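Local coordinates for protein probable ss-1,3-N-acetylglucosaminyltransferase (Staphylococcus aureus subsp. aureus N315, PDB 6H21) that is a probable family 2 glycosyltransferase of the GT-A class that binds uridine-diphosphate-N-acetylglucosamine and manganese, at residues 133-139 with 173-179; 122-126 with 215-221; 20-26 with 103-109. All coordinates share one frame; numbering follows the deposited sequence.

Contact 1: residues 133-139 with 173-179; sequences DLIIGKY and SVLKMFK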
loop_
_atom_site.group_PDB
_atom_site.type_symbol
_atom_site.label_atom_id
_atom_site.label_comp_id
_atom_site.label_asym_id
_atom_site.label_seq_id
_atom_site.Cartn_x
_atom_site.Cartn_y
_atom_site.Cartn_z
ATOM N N ASP C 133 30.610 -23.982 -25.356
ATOM C CA ASP C 133 30.328 -22.779 -26.139
ATOM C C ASP C 133 30.763 -21.521 -25.378
ATOM O O ASP C 133 31.135 -20.527 -25.994
ATOM C CB ASP C 133 28.844 -22.710 -26.496
ATOM C CG ASP C 133 28.397 -23.891 -27.332
ATOM O OD1 ASP C 133 29.089 -24.188 -28.318
ATOM O OD2 ASP C 133 27.378 -24.515 -26.963
ATOM N N LEU C 134 30.742 -21.582 -24.045
ATOM C CA LEU C 134 31.074 -20.459 -23.175
ATOM C C LEU C 134 31.854 -20.989 -21.968
ATOM O O LEU C 134 31.411 -21.933 -21.336
ATOM C CB LEU C 134 29.762 -19.808 -22.728
ATOM C CG LEU C 134 29.876 -18.620 -21.778
ATOM C CD1 LEU C 134 30.575 -17.443 -22.435
ATOM C CD2 LEU C 134 28.500 -18.188 -21.277
ATOM N N ILE C 135 33.012 -20.394 -21.661
ATOM C CA ILE C 135 33.723 -20.729 -20.435
ATOM C C ILE C 135 33.890 -19.451 -19.604
ATOM O O ILE C 135 34.329 -18.410 -20.122
ATOM C CB ILE C 135 35.064 -21.435 -20.715
ATOM C CG1 ILE C 135 34.920 -22.549 -21.758
ATOM C CG2 ILE C 135 35.672 -21.948 -19.413
ATOM C CD1 ILE C 135 35.201 -22.112 -23.179
ATOM N N ILE C 136 33.473 -19.542 -18.334
ATOM C CA ILE C 136 33.505 -18.443 -17.416
ATOM C C ILE C 136 34.566 -18.733 -16.370
ATOM O O ILE C 136 34.462 -19.716 -15.657
ATOM C CB ILE C 136 32.127 -18.214 -16.777
ATOM C CG1 ILE C 136 31.042 -18.190 -17.853
ATOM C CG2 ILE C 136 32.129 -16.950 -15.937
ATOM C CD1 ILE C 136 29.653 -18.273 -17.313
ATOM N N GLY C 137 35.577 -17.866 -16.319
ATOM C CA GLY C 137 36.599 -17.910 -15.274
ATOM C C GLY C 137 36.208 -17.033 -14.098
ATOM O O GLY C 137 35.734 -15.923 -14.285
ATOM N N LYS C 138 36.455 -17.522 -12.882
ATOM C CA LYS C 138 36.232 -16.765 -11.664
ATOM C C LYS C 138 36.911 -15.396 -11.750
ATOM O O LYS C 138 38.065 -15.301 -12.159
ATOM C CB LYS C 138 36.808 -17.538 -10.479
ATOM C CG LYS C 138 36.657 -16.868 -9.124
ATOM C CD LYS C 138 36.981 -17.810 -7.984
ATOM C CE LYS C 138 37.089 -17.079 -6.669
ATOM N NZ LYS C 138 37.475 -17.998 -5.576
ATOM N N TYR C 139 36.192 -14.358 -11.313
ATOM C CA TYR C 139 36.678 -12.981 -11.291
ATOM C C TYR C 139 37.402 -12.731 -9.968
ATOM O O TYR C 139 36.997 -13.239 -8.915
ATOM C CB TYR C 139 35.524 -11.995 -11.492
ATOM C CG TYR C 139 34.828 -12.181 -12.815
ATOM C CD1 TYR C 139 35.472 -11.855 -13.997
ATOM C CD2 TYR C 139 33.557 -12.720 -12.899
ATOM C CE1 TYR C 139 34.880 -12.077 -15.232
ATOM C CE2 TYR C 139 32.947 -12.937 -14.124
ATOM C CZ TYR C 139 33.613 -12.622 -15.297
ATOM O OH TYR C 139 33.029 -12.821 -16.515
ATOM N N SER C 173 28.422 -10.089 -17.829
ATOM C CA SER C 173 29.499 -9.375 -18.555
ATOM C C SER C 173 29.982 -10.271 -19.701
ATOM O O SER C 173 29.808 -11.486 -19.661
ATOM C CB SER C 173 30.655 -8.988 -17.661
ATOM O OG SER C 173 31.561 -10.069 -17.489
ATOM N N VAL C 174 30.628 -9.665 -20.695
ATOM C CA VAL C 174 31.216 -10.408 -21.789
ATOM C C VAL C 174 32.681 -10.764 -21.490
ATOM O O VAL C 174 33.401 -11.202 -22.415
ATOM C CB VAL C 174 31.092 -9.625 -23.107
ATOM C CG1 VAL C 174 29.631 -9.353 -23.425
ATOM C CG2 VAL C 174 31.905 -8.344 -23.073
ATOM N N LEU C 175 33.111 -10.636 -20.222
ATOM C CA LEU C 175 34.515 -10.879 -19.861
ATOM C C LEU C 175 34.731 -12.380 -19.584
ATOM O O LEU C 175 34.958 -12.832 -18.455
ATOM C CB LEU C 175 34.883 -9.974 -18.687
ATOM C CG LEU C 175 34.514 -8.506 -18.895
ATOM C CD1 LEU C 175 34.816 -7.693 -17.655
ATOM C CD2 LEU C 175 35.227 -7.914 -20.114
ATOM N N LYS C 176 34.674 -13.134 -20.684
ATOM C CA LYS C 176 34.472 -14.574 -20.717
ATOM C C LYS C 176 35.028 -15.114 -22.040
ATOM O O LYS C 176 35.329 -14.340 -22.953
ATOM C CB LYS C 176 32.971 -14.885 -20.644
ATOM C CG LYS C 176 32.276 -14.480 -19.347
ATOM C CD LYS C 176 30.780 -14.656 -19.395
ATOM C CE LYS C 176 30.108 -14.482 -18.049
ATOM N NZ LYS C 176 30.314 -13.130 -17.466
ATOM N N MET C 177 35.103 -16.439 -22.163
ATOM C CA MET C 177 35.592 -17.079 -23.391
ATOM C C MET C 177 34.397 -17.671 -24.159
ATOM O O MET C 177 33.723 -18.547 -23.682
ATOM C CB MET C 177 36.633 -18.155 -23.057
ATOM C CG MET C 177 37.241 -18.814 -24.276
ATOM S SD MET C 177 38.640 -19.895 -23.886
ATOM C CE MET C 177 39.833 -18.698 -23.289
ATOM N N PHE C 178 34.163 -17.152 -25.370
ATOM C CA PHE C 178 33.028 -17.470 -26.229
ATOM C C PHE C 178 33.491 -18.206 -27.499
ATOM O O PHE C 178 34.379 -17.756 -28.158
ATOM C CB PHE C 178 32.351 -16.183 -26.708
ATOM C CG PHE C 178 31.654 -15.333 -25.675
ATOM C CD1 PHE C 178 32.345 -14.369 -24.955
ATOM C CD2 PHE C 178 30.289 -15.439 -25.482
ATOM C CE1 PHE C 178 31.690 -13.557 -24.046
ATOM C CE2 PHE C 178 29.640 -14.627 -24.565
ATOM C CZ PHE C 178 30.341 -13.687 -23.852
ATOM N N LYS C 179 32.809 -19.294 -27.868
ATOM C CA LYS C 179 33.094 -20.026 -29.108
ATOM C C LYS C 179 32.668 -19.169 -30.308
ATOM O O LYS C 179 31.533 -18.735 -30.409
ATOM C CB LYS C 179 32.385 -21.384 -29.116
ATOM C CG LYS C 179 32.669 -22.228 -30.352
ATOM C CD LYS C 179 32.138 -23.638 -30.256
ATOM C CE LYS C 179 33.170 -24.597 -29.704
ATOM N NZ LYS C 179 32.638 -25.973 -29.601
HETATM O O HOH W 1 30.380 -26.552 -28.077
HETATM O O HOH W 2 35.775 -15.081 -17.005
#

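Contact 2: residues 122-126 with 215-221; sequences DLYNY and IKTDYEY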
loop_
_atom_site.group_PDB
_atom_site.type_symbol
_atom_site.label_atom_id
_atom_site.label_comp_id
_atom_site.label_asym_id
_atom_site.label_seq_id
_atom_site.Cartn_x
_atom_site.Cartn_y
_atom_site.Cartn_z
ATOM N N ASP C 122 44.009 -22.530 -19.327
ATOM C CA ASP C 122 43.096 -23.298 -18.478
ATOM C C ASP C 122 41.652 -23.212 -18.987
ATOM O O ASP C 122 40.968 -24.228 -19.018
ATOM C CB ASP C 122 43.129 -22.815 -17.036
ATOM C CG ASP C 122 44.344 -23.298 -16.270
ATOM O OD1 ASP C 122 45.314 -23.795 -16.931
ATOM O OD2 ASP C 122 44.304 -23.175 -15.019
ATOM N N LEU C 123 41.198 -22.009 -19.360
ATOM C CA LEU C 123 39.819 -21.834 -19.834
ATOM C C LEU C 123 39.639 -22.551 -21.179
ATOM O O LEU C 123 38.649 -23.244 -21.367
ATOM C CB LEU C 123 39.472 -20.345 -19.945
ATOM C CG LEU C 123 38.827 -19.729 -18.703
ATOM C CD1 LEU C 123 39.563 -20.109 -17.436
ATOM C CD2 LEU C 123 38.736 -18.214 -18.831
ATOM N N TYR C 124 40.596 -22.376 -22.094
ATOM C CA TYR C 124 40.537 -23.035 -23.396
ATOM C C TYR C 124 40.533 -24.561 -23.225
ATOM O O TYR C 124 39.734 -25.238 -23.854
ATOM C CB TYR C 124 41.695 -22.655 -24.327
ATOM C CG TYR C 124 41.683 -23.450 -25.613
ATOM C CD1 TYR C 124 40.915 -23.056 -26.697
ATOM C CD2 TYR C 124 42.395 -24.637 -25.730
ATOM C CE1 TYR C 124 40.865 -23.805 -27.864
ATOM C CE2 TYR C 124 42.360 -25.395 -26.892
ATOM C CZ TYR C 124 41.587 -24.981 -27.964
ATOM O OH TYR C 124 41.537 -25.720 -29.121
ATOM N N ASN C 125 41.461 -25.093 -22.422
ATOM C CA ASN C 125 41.574 -26.564 -22.223
ATOM C C ASN C 125 40.248 -27.116 -21.668
ATOM O O ASN C 125 39.749 -28.139 -22.143
ATOM C CB ASN C 125 42.758 -26.948 -21.325
ATOM C CG ASN C 125 44.107 -26.814 -22.005
ATOM O OD1 ASN C 125 44.210 -26.852 -23.230
ATOM N ND2 ASN C 125 45.152 -26.653 -21.214
ATOM N N TYR C 126 39.678 -26.428 -20.673
ATOM C CA TYR C 126 38.445 -26.873 -20.011
ATOM C C TYR C 126 37.266 -26.822 -20.998
ATOM O O TYR C 126 36.436 -27.720 -21.040
ATOM C CB TYR C 126 38.207 -26.038 -18.753
ATOM C CG TYR C 126 37.181 -26.600 -17.803
ATOM C CD1 TYR C 126 37.380 -27.815 -17.168
ATOM C CD2 TYR C 126 36.018 -25.908 -17.520
ATOM C CE1 TYR C 126 36.445 -28.335 -16.286
ATOM C CE2 TYR C 126 35.073 -26.411 -16.641
ATOM C CZ TYR C 126 35.287 -27.629 -16.017
ATOM O OH TYR C 126 34.344 -28.124 -15.164
ATOM N N ILE C 215 32.202 -23.458 -16.117
ATOM C CA ILE C 215 32.625 -22.529 -15.077
ATOM C C ILE C 215 33.912 -23.072 -14.461
ATOM O O ILE C 215 33.929 -24.203 -13.943
ATOM C CB ILE C 215 31.533 -22.355 -14.000
ATOM C CG1 ILE C 215 30.245 -21.757 -14.581
ATOM C CG2 ILE C 215 32.052 -21.539 -12.821
ATOM C CD1 ILE C 215 29.015 -22.032 -13.757
ATOM N N LYS C 216 34.957 -22.234 -14.483
ATOM C CA LYS C 216 36.286 -22.613 -14.033
ATOM C C LYS C 216 36.687 -21.684 -12.874
ATOM O O LYS C 216 36.580 -20.473 -12.994
ATOM C CB LYS C 216 37.210 -22.589 -15.259
ATOM C CG LYS C 216 38.564 -23.249 -15.095
ATOM C CD LYS C 216 38.534 -24.755 -15.047
ATOM C CE LYS C 216 39.867 -25.386 -15.398
ATOM N NZ LYS C 216 40.808 -25.345 -14.254
ATOM N N THR C 217 37.143 -22.270 -11.759
ATOM C CA THR C 217 37.232 -21.574 -10.463
ATOM C C THR C 217 38.584 -21.779 -9.753
ATOM O O THR C 217 38.742 -21.333 -8.613
ATOM C CB THR C 217 36.107 -22.049 -9.533
ATOM O OG1 THR C 217 36.290 -23.438 -9.240
ATOM C CG2 THR C 217 34.725 -21.845 -10.114
ATOM N N ASP C 218 39.552 -22.438 -10.400
ATOM C CA ASP C 218 40.795 -22.856 -9.735
ATOM C C ASP C 218 41.623 -21.633 -9.309
ATOM O O ASP C 218 42.251 -21.651 -8.255
ATOM C CB ASP C 218 41.636 -23.764 -10.634
ATOM C CG ASP C 218 40.969 -25.094 -10.933
ATOM O OD1 ASP C 218 39.951 -25.090 -11.664
ATOM O OD2 ASP C 218 41.468 -26.123 -10.423
ATOM N N TYR C 219 41.613 -20.581 -10.140
ATOM C CA TYR C 219 42.284 -19.307 -9.837
ATOM C C TYR C 219 41.303 -18.157 -10.071
ATOM O O TYR C 219 40.226 -18.350 -10.649
ATOM C CB TYR C 219 43.524 -19.123 -10.715
ATOM C CG TYR C 219 44.537 -20.232 -10.583
ATOM C CD1 TYR C 219 44.407 -21.392 -11.326
ATOM C CD2 TYR C 219 45.599 -20.143 -9.696
ATOM C CE1 TYR C 219 45.309 -22.434 -11.202
ATOM C CE2 TYR C 219 46.510 -21.181 -9.552
ATOM C CZ TYR C 219 46.356 -22.331 -10.306
ATOM O OH TYR C 219 47.223 -23.373 -10.209
ATOM N N GLU C 220 41.676 -16.959 -9.613
ATOM C CA GLU C 220 40.988 -15.751 -10.048
ATOM C C GLU C 220 41.583 -15.357 -11.408
ATOM O O GLU C 220 42.619 -14.691 -11.475
ATOM C CB GLU C 220 41.109 -14.647 -8.994
ATOM C CG GLU C 220 40.408 -14.972 -7.677
ATOM C CD GLU C 220 40.431 -13.841 -6.658
ATOM O OE1 GLU C 220 41.218 -12.893 -6.827
ATOM O OE2 GLU C 220 39.659 -13.906 -5.696
ATOM N N TYR C 221 40.932 -15.808 -12.482
ATOM C CA TYR C 221 41.504 -15.797 -13.821
ATOM C C TYR C 221 41.421 -14.408 -14.463
ATOM O O TYR C 221 42.247 -14.080 -15.306
ATOM C CB TYR C 221 40.780 -16.797 -14.722
ATOM C CG TYR C 221 41.108 -18.244 -14.458
ATOM C CD1 TYR C 221 42.368 -18.745 -14.748
ATOM C CD2 TYR C 221 40.159 -19.113 -13.941
ATOM C CE1 TYR C 221 42.674 -20.080 -14.538
ATOM C CE2 TYR C 221 40.452 -20.450 -13.718
ATOM C CZ TYR C 221 41.713 -20.932 -14.018
ATOM O OH TYR C 221 42.025 -22.241 -13.807
#

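Contact 3: residues 20-26 with 103-109; sequences KKVSVIM and AEYVFFL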
loop_
_atom_site.group_PDB
_atom_site.type_symbol
_atom_site.label_atom_id
_atom_site.label_comp_id
_atom_site.label_asym_id
_atom_site.label_seq_id
_atom_site.Cartn_x
_atom_site.Cartn_y
_atom_site.Cartn_z
ATOM N N LYS C 20 44.031 -19.818 -34.827
ATOM C CA LYS C 20 44.375 -19.616 -33.425
ATOM C C LYS C 20 43.310 -20.278 -32.545
ATOM O O LYS C 20 42.147 -20.371 -32.938
ATOM C CB LYS C 20 44.440 -18.125 -33.089
ATOM C CG LYS C 20 45.408 -17.297 -33.922
ATOM C CD LYS C 20 46.850 -17.528 -33.580
ATOM C CE LYS C 20 47.776 -16.632 -34.371
ATOM N NZ LYS C 20 49.143 -17.197 -34.425
ATOM N N LYS C 21 43.729 -20.730 -31.358
ATOM C CA LYS C 21 42.820 -21.231 -30.339
ATOM C C LYS C 21 41.972 -20.083 -29.770
ATOM O O LYS C 21 40.784 -20.282 -29.468
ATOM C CB LYS C 21 43.597 -21.889 -29.195
ATOM C CG LYS C 21 44.334 -23.173 -29.552
ATOM C CD LYS C 21 45.121 -23.723 -28.380
ATOM C CE LYS C 21 45.754 -25.070 -28.655
ATOM N NZ LYS C 21 46.459 -25.587 -27.462
ATOM N N VAL C 22 42.595 -18.904 -29.604
ATOM C CA VAL C 22 41.987 -17.754 -28.917
ATOM C C VAL C 22 42.459 -16.434 -29.542
ATOM O O VAL C 22 43.659 -16.230 -29.734
ATOM C CB VAL C 22 42.310 -17.758 -27.411
ATOM C CG1 VAL C 22 41.656 -16.578 -26.704
ATOM C CG2 VAL C 22 41.918 -19.063 -26.741
ATOM N N SER C 23 41.491 -15.542 -29.800
ATOM C CA SER C 23 41.690 -14.106 -29.997
ATOM C C SER C 23 41.213 -13.329 -28.758
ATOM O O SER C 23 40.021 -13.322 -28.460
ATOM C CB SER C 23 40.945 -13.611 -31.210
ATOM O OG SER C 23 41.398 -14.253 -32.389
ATOM N N VAL C 24 42.136 -12.645 -28.072
ATOM C CA VAL C 24 41.771 -11.659 -27.071
ATOM C C VAL C 24 41.453 -10.347 -27.796
ATOM O O VAL C 24 42.274 -9.834 -28.555
ATOM C CB VAL C 24 42.868 -11.482 -26.010
ATOM C CG1 VAL C 24 42.463 -10.489 -24.930
ATOM C CG2 VAL C 24 43.251 -12.811 -25.389
ATOM N N ILE C 25 40.238 -9.833 -27.563
ATOM C CA ILE C 25 39.737 -8.625 -28.190
ATOM C C ILE C 25 39.677 -7.537 -27.115
ATOM O O ILE C 25 38.895 -7.639 -26.172
ATOM C CB ILE C 25 38.367 -8.880 -28.850
ATOM C CG1 ILE C 25 38.465 -9.976 -29.918
ATOM C CG2 ILE C 25 37.783 -7.587 -29.403
ATOM C CD1 ILE C 25 37.142 -10.398 -30.514
ATOM N N MET C 26 40.514 -6.510 -27.267
ATOM C CA MET C 26 40.641 -5.451 -26.276
ATOM C C MET C 26 40.419 -4.092 -26.933
ATOM O O MET C 26 41.299 -3.588 -27.626
ATOM C CB MET C 26 42.026 -5.474 -25.624
ATOM C CG MET C 26 42.183 -4.444 -24.528
ATOM S SD MET C 26 43.796 -4.533 -23.712
ATOM C CE MET C 26 44.880 -4.021 -25.040
ATOM N N ALA C 103 39.618 -17.114 -35.007
ATOM C CA ALA C 103 40.029 -18.075 -33.996
ATOM C C ALA C 103 38.846 -18.980 -33.609
ATOM O O ALA C 103 37.697 -18.753 -34.030
ATOM C CB ALA C 103 40.595 -17.345 -32.798
ATOM N N GLU C 104 39.157 -20.007 -32.810
ATOM C CA GLU C 104 38.203 -20.986 -32.317
ATOM C C GLU C 104 37.314 -20.338 -31.248
ATOM O O GLU C 104 36.112 -20.520 -31.242
ATOM C CB GLU C 104 38.961 -22.181 -31.735
ATOM C CG GLU C 104 38.080 -23.391 -31.492
ATOM C CD GLU C 104 38.781 -24.657 -31.010
ATOM O OE1 GLU C 104 38.048 -25.597 -30.623
ATOM O OE2 GLU C 104 40.044 -24.712 -31.011
ATOM N N TYR C 105 37.954 -19.593 -30.341
ATOM C CA TYR C 105 37.301 -18.860 -29.272
ATOM C C TYR C 105 37.769 -17.397 -29.281
ATOM O O TYR C 105 38.904 -17.114 -29.629
ATOM C CB TYR C 105 37.655 -19.470 -27.915
ATOM C CG TYR C 105 37.031 -20.806 -27.614
ATOM C CD1 TYR C 105 35.764 -20.891 -27.063
ATOM C CD2 TYR C 105 37.717 -21.988 -27.842
ATOM C CE1 TYR C 105 35.184 -22.114 -26.767
ATOM C CE2 TYR C 105 37.159 -23.222 -27.541
ATOM C CZ TYR C 105 35.882 -23.287 -27.008
ATOM O OH TYR C 105 35.310 -24.490 -26.705
ATOM N N VAL C 106 36.889 -16.489 -28.845
ATOM C CA VAL C 106 37.275 -15.143 -28.497
ATOM C C VAL C 106 37.154 -14.947 -26.980
ATOM O O VAL C 106 36.400 -15.645 -26.270
ATOM C CB VAL C 106 36.463 -14.077 -29.258
ATOM C CG1 VAL C 106 36.628 -14.203 -30.770
ATOM C CG2 VAL C 106 34.997 -14.079 -28.855
ATOM N N PHE C 107 37.900 -13.961 -26.495
ATOM C CA PHE C 107 37.873 -13.555 -25.107
ATOM C C PHE C 107 37.924 -12.026 -25.055
ATOM O O PHE C 107 38.891 -11.407 -25.540
ATOM C CB PHE C 107 39.024 -14.184 -24.320
ATOM C CG PHE C 107 38.847 -14.048 -22.834
ATOM C CD1 PHE C 107 38.837 -12.799 -22.235
ATOM C CD2 PHE C 107 38.634 -15.155 -22.034
ATOM C CE1 PHE C 107 38.643 -12.664 -20.867
ATOM C CE2 PHE C 107 38.424 -15.017 -20.669
ATOM C CZ PHE C 107 38.439 -13.775 -20.085
ATOM N N PHE C 108 36.890 -11.417 -24.465
ATOM C CA PHE C 108 36.839 -9.968 -24.335
ATOM C C PHE C 108 37.565 -9.549 -23.052
ATOM O O PHE C 108 37.249 -9.989 -21.947
ATOM C CB PHE C 108 35.395 -9.455 -24.402
ATOM C CG PHE C 108 34.703 -9.764 -25.705
ATOM C CD1 PHE C 108 34.967 -9.018 -26.842
ATOM C CD2 PHE C 108 33.819 -10.825 -25.806
ATOM C CE1 PHE C 108 34.349 -9.317 -28.049
ATOM C CE2 PHE C 108 33.199 -11.121 -27.013
ATOM C CZ PHE C 108 33.457 -10.362 -28.129
ATOM N N LEU C 109 38.548 -8.670 -23.234
ATOM C CA LEU C 109 39.328 -8.082 -22.167
ATOM C C LEU C 109 39.158 -6.565 -22.238
ATOM O O LEU C 109 39.386 -5.980 -23.271
ATOM C CB LEU C 109 40.792 -8.487 -22.344
ATOM C CG LEU C 109 41.799 -7.767 -21.454
ATOM C CD1 LEU C 109 41.566 -8.078 -19.977
ATOM C CD2 LEU C 109 43.212 -8.129 -21.865
#

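Contact 1: residues 133-139 with 173-179
Leu-134 and Ile-135 run antiparallel to Phe-178 and Met-177. Ile-135 and Met-177 form the hydrogen-bonded pair: Ile-135 N reaches Met-177 O at 2.8 Å, and Met-177 N answers to Ile-135 O. Lys-179 N extends the ladder to Asp-133 O.

Apolar contacts lie on both faces of this sheet. Leu-134 CD1 sits over one face of the Phe-178 ring, 3.8 Å from the centroid of that ring, a CH-pi contact; Phe-202 and Phe-206 meet the same ring edge-to-face. On the other face Ile-135 CD1 lies alongside Met-177 CG at 4.0 Å.

Strand 177-179 thus ties strand 134-142 to strand 105-108 within the central mixed sheet of the GT-A fold, and the loop leading into it brings Ser-173 and Leu-175 into the pocket of uridine-diphosphate-N-acetylglucosamine.

Polar side chains bind that loop down. Tyr-139 OH donates to Leu-175 O (2.7 Å) from well above the carbonyl plane and accepts from Lys-176 NZ (2.9 Å). The Lys-176 chain runs along Ile-136 and then bends at its last torsion (chi4 61°), bringing NZ also onto Ser-173 O (2.8 Å) and Ala-171 O, three acceptors for one buried ammonium.

Water adds two links: one molecule donates to both Gly-137 O and Leu-175 O, and another accepts from Lys-179 NZ and lies close to Asp-133 OD1.

Contact 2: residues 122-126 with 215-221
The ring of Tyr-221 is held between two side chains, with Leu-123 CD1 centred over one face, 3.6 Å above the plane of that ring, and Tyr-219 CB set toward the rim of the opposite face. Asp-122 OD2 and the backbone Lys-216 O lie at its edge, near the plane. A second flat group, Tyr-126, carries the Lys-216 chain across one face, with CD nearest to the ring atom CG (3.6 Å) and offset toward the rim. This is a CH-pi contact of the lysine methylenes; the ammonium itself is too distant for more than a weak cation-pi attraction.

One strong polar link spans the contact. Tyr-221 OH donates to Asp-122 OD2 at 2.7 Å, using the anti lone pair of that oxygen, while the carboxylate and ring planes stand 75° apart. The other oxygen of Asp-122 makes a salt bridge to Arg-118, so this buried carboxylate is engaged at both oxygens, which would probably favour its charged form.

Lys-216 turns its amine from the helix toward its own loop. Bends at chi2 (73°) and chi4 (79°) bring NZ to Asp-218 OD1, 2.7 Å away, which it meets from above the carboxylate plane in a salt bridge. NZ also makes a weak bond to Tyr-221 OH and lies 4.2 Å from Asp-122 OD2, so its charge probably adds to the field around that carboxylate. Asn-157 ND2 gives Asp-218 OD1 a second donor.

Helix 119-129 here lies against the end of strand 213-216 and the loop that leads from it to strand 222-225; both strands run parallel to strand 134-142. The contact is where a helix packed on the alpha/beta sheet of a GT-A fold meets a strand end and the loop after it, with the Tyr-221 to Asp-122 hydrogen bond linking the two.

Contact 3: residues 20-26 with 103-109
Ile-25 and Val-106 mark the tight part of this pair of parallel strands. With CG1 anti to its own carbonyl carbon (chi1 -59°), Ile-25 extends CD1 to Val-106 CG1 at 3.8 Å and to Phe-108 CE1 at 3.9 Å, and helix 91-100 closes over that face through Leu-98. On the same face as Ile-25, Ser-23 OG is pressed against Ala-103 CB (3.2 Å) and hydrogen-bonds to Glu-53 and Ser-101. On the other face Val-24 CG1 meets Leu-109 CB at 3.7 Å, while Val-22 CG2 and Tyr-105 CB form a wider but buried pair at 4.4 Å.

Backbone bonds alternate as in any parallel pair: Ser-23 N to Tyr-105 O and Phe-107 N to Ser-23 O are both 3.0 Å, with Ile-25 N to Phe-107 O and Leu-109 N to Ile-25 O continuing the series. This places strand 105-108 beside strand 22-28, on the side opposite strand 52-58, the Rossmann-like sheet order of GT-A glycosyltransferases.

The solvent side is at Lys-20, Lys-21 and Glu-104, which are partly exposed. Their polar ends turn outward, Lys-20 to Thr-50 and Glu-104 to Tyr-124. The buried Tyr-105 hydroxyl instead hydrogen-bonds to Ser-132 O.

All three contacts reach one mixed sheet. Contact 3 closes first along the chain; contact 1 then nests inside the loop closed by contact 2. Centres of contacts 1 and 2 are about 9 Å apart, those of 1 and 3 about 11 Å, and those of 2 and 3 about 15 Å. Strand 177-179 bridges contacts 1 and 3, since it pairs with strand 134-142 on one side and strand 105-108 on the other. Helix 119-129 of contact 2 spans both, Leu-123 touching Phe-107 and Met-177. The N-terminal parallel strands and the later mixed part are joined into one sheet, beside which the bound uridine-diphosphate-N-acetylglucosamine lies; contact 1 touches it directly.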